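Local coordinates for PUA domain-containing protein (Pyrococcus horikoshii, PDB 3D79) that is of unknown function but probably binds RNA through its PUA domain, at residues 23-26 with 27-31. Residues are numbered along the deposited sequence; the frame is centred on the assembly and turned at random.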
loop_
_atom_site.group_PDB
_atom_site.type_symbol
_atom_site.label_atom_id
_atom_site.label_comp_id
_atom_site.label_asym_id
_atom_site.label_seq_id
_atom_site.Cartn_x
_atom_site.Cartn_y
_atom_site.Cartn_z
ATOM N N GLU A 23 1.187 -15.677 -8.356
ATOM C CA GLU A 23 2.339 -14.875 -7.939
ATOM C C GLU A 23 1.912 -13.661 -7.106
ATOM O O GLU A 23 2.605 -13.294 -6.157
ATOM C CB GLU A 23 3.207 -14.471 -9.139
ATOM C CG GLU A 23 4.547 -13.777 -8.794
ATOM C CD GLU A 23 5.359 -14.438 -7.669
ATOM O OE1 GLU A 23 5.478 -15.691 -7.609
ATOM O OE2 GLU A 23 5.917 -13.679 -6.848
ATOM N N ILE A 24 0.775 -13.052 -7.442
ATOM C CA ILE A 24 0.245 -11.952 -6.627
ATOM C C ILE A 24 -0.091 -12.468 -5.227
ATOM O O ILE A 24 0.291 -11.863 -4.228
ATOM C CB ILE A 24 -0.971 -11.242 -7.290
ATOM C CG1 ILE A 24 -0.530 -10.511 -8.565
ATOM C CG2 ILE A 24 -1.631 -10.265 -6.301
ATOM C CD1 ILE A 24 -1.677 -9.922 -9.389
ATOM N N ILE A 25 -0.778 -13.607 -5.155
ATOM C CA ILE A 25 -1.096 -14.222 -3.866
ATOM C C ILE A 25 0.172 -14.470 -3.042
ATOM O O ILE A 25 0.213 -14.169 -1.845
ATOM C CB ILE A 25 -1.892 -15.529 -4.050
ATOM C CG1 ILE A 25 -3.275 -15.213 -4.623
ATOM C CG2 ILE A 25 -2.010 -16.295 -2.725
ATOM C CD1 ILE A 25 -4.034 -16.449 -5.107
ATOM N N ALA A 26 1.199 -15.010 -3.695
ATOM C CA ALA A 26 2.481 -15.270 -3.044
ATOM C C ALA A 26 3.081 -13.987 -2.458
ATOM O O ALA A 26 3.504 -13.963 -1.300
ATOM C CB ALA A 26 3.437 -15.913 -4.024
ATOM N N GLN A 27 3.078 -12.920 -3.251
ATOM C CA GLN A 27 3.605 -11.626 -2.813
ATOM C C GLN A 27 2.830 -11.071 -1.618
ATOM O O GLN A 27 3.424 -10.659 -0.627
ATOM C CB GLN A 27 3.607 -10.618 -3.964
ATOM C CG GLN A 27 4.669 -10.878 -5.026
ATOM C CD GLN A 27 4.630 -9.864 -6.158
ATOM O OE1 GLN A 27 4.509 -8.659 -5.928
ATOM N NE2 GLN A 27 4.744 -10.350 -7.391
ATOM N N LEU A 28 1.501 -11.085 -1.708
ATOM C CA LEU A 28 0.649 -10.591 -0.628
ATOM C C LEU A 28 0.840 -11.400 0.651
ATOM O O LEU A 28 0.898 -10.844 1.747
ATOM C CB LEU A 28 -0.821 -10.624 -1.049
ATOM C CG LEU A 28 -1.267 -9.668 -2.159
ATOM C CD1 LEU A 28 -2.658 -10.046 -2.616
ATOM C CD2 LEU A 28 -1.228 -8.205 -1.700
ATOM N N SER A 29 0.954 -12.717 0.502
ATOM C CA SER A 29 1.140 -13.601 1.650
ATOM C C SER A 29 2.452 -13.327 2.380
ATOM O O SER A 29 2.501 -13.358 3.610
ATOM C CB SER A 29 1.049 -15.070 1.225
ATOM O OG SER A 29 -0.266 -15.369 0.766
ATOM N N GLN A 30 3.506 -13.046 1.623
ATOM C CA GLN A 30 4.791 -12.715 2.230
ATOM C C GLN A 30 4.712 -11.392 2.989
ATOM O O GLN A 30 5.223 -11.277 4.106
ATOM C CB GLN A 30 5.897 -12.652 1.182
ATOM C CG GLN A 30 7.279 -12.458 1.798
ATOM C CD GLN A 30 8.353 -12.262 0.755
ATOM O OE1 GLN A 30 8.331 -11.290 0.003
ATOM N NE2 GLN A 30 9.315 -13.181 0.715
ATOM N N MET A 31 4.058 -10.409 2.379
ATOM C CA MET A 31 3.977 -9.065 2.948
ATOM C C MET A 31 3.040 -8.974 4.148
ATOM O O MET A 31 3.398 -8.384 5.173
ATOM C CB MET A 31 3.548 -8.066 1.877
ATOM C CG MET A 31 4.559 -7.900 0.749
ATOM S SD MET A 31 4.148 -6.538 -0.350
ATOM C CE MET A 31 2.704 -7.182 -1.209
#
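The carbonyl of Ile25 takes two donors from Ser29, which come to opposite faces of its plane: the backbone N, 2.9 Å from Ile25 O, and OG, also 2.9 Å from Ile25 O and 40° out of the plane. Ser29 OG stands beside its own backbone N (chi1 -65°), a torsion that folds the hydroxyl back to the preceding turn. The carboxylate of Glu23 and the amide of Gln27 do not stack; the side chains cross at about a right angle, their planes 38° apart, with Glu23 OE2 3.6 Å from Gln27 CG. Regular i to i+4 bonds run alongside, that from Leu28 N to Ile24 O being nearly straight. These turns belong to helix 18-32 of the Pre-PUA-like region, which packs on its five-stranded antiparallel sheet. Ile24 and Leu28 lie side by side, CG2 of Ile24 3.8 Å from CD1 of Leu28, and both press on Phe67 and Ile74, while Leu28 and Ser29 also touch Ala37 of helix 34-40. Gln27 extends beyond CG to the strand 73-76 end of the sheet, where OE1 accepts from Ile74 N and NE2 donates to Asp72 O, fixing the amide's rotation. A leucine here would probably leave those two backbone groups without their mates and weaken the tie between helix and strand.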